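Local structure of bifunctional protein FolD (6V6Y) at residues 58-63 / 85-90. The protein probably oxidises 5,10-methylenetetrahydrofolate with NADP+ and then hydrolyses the methenyl product to 10-formyltetrahydrofolate, acting as a homodimer. Numbering follows the deposited sequence.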
loop_
_atom_site.group_PDB
_atom_site.type_symbol
_atom_site.label_atom_id
_atom_site.label_comp_id
_atom_site.label_asym_id
_atom_site.label_seq_id
_atom_site.Cartn_x
_atom_site.Cartn_y
_atom_site.Cartn_z
ATOM N N GLY A 58 -16.969 -5.296 -28.238
ATOM C CA GLY A 58 -18.202 -6.045 -28.097
ATOM C C GLY A 58 -18.837 -6.007 -26.723
ATOM O O GLY A 58 -19.799 -6.748 -26.481
ATOM N N TYR A 59 -18.330 -5.180 -25.811
ATOM C CA TYR A 59 -18.952 -5.051 -24.504
ATOM C C TYR A 59 -20.292 -4.336 -24.629
ATOM O O TYR A 59 -20.521 -3.548 -25.553
ATOM C CB TYR A 59 -18.061 -4.249 -23.549
ATOM C CG TYR A 59 -16.797 -4.923 -23.051
ATOM C CD1 TYR A 59 -16.387 -6.158 -23.539
ATOM C CD2 TYR A 59 -15.997 -4.296 -22.091
ATOM C CE1 TYR A 59 -15.219 -6.757 -23.082
ATOM C CE2 TYR A 59 -14.835 -4.886 -21.623
ATOM C CZ TYR A 59 -14.444 -6.110 -22.122
ATOM O OH TYR A 59 -13.286 -6.687 -21.650
ATOM N N ARG A 60 -21.177 -4.598 -23.674
ATOM C CA ARG A 60 -22.277 -3.679 -23.413
ATOM C C ARG A 60 -21.688 -2.504 -22.634
ATOM O O ARG A 60 -21.204 -2.677 -21.510
ATOM C CB ARG A 60 -23.398 -4.371 -22.638
ATOM C CG ARG A 60 -23.843 -5.746 -23.205
ATOM C CD ARG A 60 -24.951 -6.435 -22.345
ATOM N NE ARG A 60 -24.408 -7.188 -21.194
ATOM C CZ ARG A 60 -25.135 -7.663 -20.172
ATOM N NH1 ARG A 60 -26.451 -7.470 -20.136
ATOM N NH2 ARG A 60 -24.549 -8.322 -19.167
ATOM N N SER A 61 -21.678 -1.317 -23.231
ATOM C CA SER A 61 -21.083 -0.159 -22.588
ATOM C C SER A 61 -22.044 1.013 -22.631
ATOM O O SER A 61 -22.579 1.357 -23.687
ATOM C CB SER A 61 -19.756 0.237 -23.245
ATOM O OG SER A 61 -19.295 1.481 -22.725
ATOM N N GLN A 62 -22.204 1.676 -21.498
ATOM C CA GLN A 62 -23.217 2.702 -21.404
ATOM C C GLN A 62 -22.664 3.821 -20.534
ATOM O O GLN A 62 -22.166 3.562 -19.435
ATOM C CB GLN A 62 -24.500 2.065 -20.835
ATOM C CG GLN A 62 -25.809 2.662 -21.281
ATOM C CD GLN A 62 -25.857 2.983 -22.770
ATOM O OE1 GLN A 62 -25.926 4.157 -23.128
ATOM N NE2 GLN A 62 -25.893 1.958 -23.635
ATOM N N VAL A 63 -22.720 5.054 -21.031
ATOM C CA VAL A 63 -22.311 6.231 -20.263
ATOM C C VAL A 63 -23.566 6.875 -19.686
ATOM O O VAL A 63 -24.508 7.186 -20.425
ATOM C CB VAL A 63 -21.533 7.234 -21.134
ATOM C CG1 VAL A 63 -21.129 8.462 -20.309
ATOM C CG2 VAL A 63 -20.306 6.577 -21.749
ATOM N N ASP A 85 -27.892 -4.439 -9.780
ATOM C CA ASP A 85 -28.240 -4.833 -11.144
ATOM C C ASP A 85 -27.312 -5.954 -11.589
ATOM O O ASP A 85 -26.156 -5.723 -11.968
ATOM C CB ASP A 85 -28.156 -3.640 -12.086
ATOM C CG ASP A 85 -28.723 -3.942 -13.468
ATOM O OD1 ASP A 85 -28.673 -5.116 -13.923
ATOM O OD2 ASP A 85 -29.202 -2.981 -14.106
ATOM N N GLU A 86 -27.839 -7.180 -11.581
ATOM C CA GLU A 86 -27.049 -8.357 -11.916
ATOM C C GLU A 86 -26.594 -8.378 -13.370
ATOM O O GLU A 86 -25.843 -9.285 -13.745
ATOM C CB GLU A 86 -27.844 -9.632 -11.603
ATOM C CG GLU A 86 -27.459 -10.314 -10.287
ATOM C CD GLU A 86 -28.240 -11.603 -10.049
ATOM O OE1 GLU A 86 -28.936 -12.066 -10.988
ATOM O OE2 GLU A 86 -28.161 -12.154 -8.925
ATOM N N GLU A 87 -27.015 -7.421 -14.195
ATOM C CA GLU A 87 -26.560 -7.367 -15.578
ATOM C C GLU A 87 -25.422 -6.373 -15.796
ATOM O O GLU A 87 -25.000 -6.169 -16.939
ATOM C CB GLU A 87 -27.725 -7.022 -16.501
ATOM C CG GLU A 87 -28.332 -8.236 -17.190
ATOM C CD GLU A 87 -29.685 -7.924 -17.794
ATOM O OE1 GLU A 87 -30.300 -6.913 -17.372
ATOM O OE2 GLU A 87 -30.131 -8.678 -18.692
ATOM N N VAL A 88 -24.922 -5.756 -14.731
ATOM C CA VAL A 88 -23.829 -4.797 -14.801
ATOM C C VAL A 88 -22.610 -5.436 -14.154
ATOM O O VAL A 88 -22.640 -5.779 -12.963
ATOM C CB VAL A 88 -24.196 -3.485 -14.093
ATOM C CG1 VAL A 88 -22.959 -2.591 -13.970
ATOM C CG2 VAL A 88 -25.356 -2.784 -14.816
ATOM N N ASP A 89 -21.529 -5.579 -14.928
ATOM C CA ASP A 89 -20.289 -6.148 -14.406
ATOM C C ASP A 89 -19.325 -5.101 -13.863
ATOM O O ASP A 89 -18.684 -5.327 -12.828
ATOM C CB ASP A 89 -19.596 -6.960 -15.491
ATOM C CG ASP A 89 -20.469 -8.081 -16.001
ATOM O OD1 ASP A 89 -20.826 -8.958 -15.178
ATOM O OD2 ASP A 89 -20.792 -8.075 -17.216
ATOM N N GLY A 90 -19.206 -3.962 -14.530
ATOM C CA GLY A 90 -18.253 -2.964 -14.094
ATOM C C GLY A 90 -18.868 -1.595 -13.913
ATOM O O GLY A 90 -19.633 -1.128 -14.762
#
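Arg60 lays its guanidinium against Glu87, with Glu87 O over one face of the planar group, 3.1 Å from Arg60 NH2. The angle at NH2 is too poor for a hydrogen bond, and the approach probably draws on attraction between carbonyl oxygen and positive charge. At the guanidinium edge, in its plane, Glu87 CG lies 3.6 Å from Arg60 NH1. A bend at chi3 (-84°) turns the guanidinium so that its face meets Glu87 O and its edge Glu87 CG. The Glu87 carboxylate plane is turned 78° from the guanidinium, and OE2 stays 4.1 Å from Arg60 NH1, too far for a salt bridge. Asp89 OD2 approaches obliquely, 4.2 Å from Arg60 NH2, but takes a hydrogen bond from Ser31 N, while salt bridges to Arg276 and Arg277 hold OD1. A leucine in place of Arg60 would probably leave both carboxylates without this nearby positive charge. Glu87 is positioned by an Asx turn, its N hydrogen-bonded to Asp85 OD1 (2.9 Å, 156°) on the anti side, inside a type I turn closed by the Val88 N to Asp85 O hydrogen bond. The contact joins the two ends of a beta-alpha-beta crossover: strand 60-66, helix 72-84 and strand 90-93, with parallel strand 31-37 between the strands.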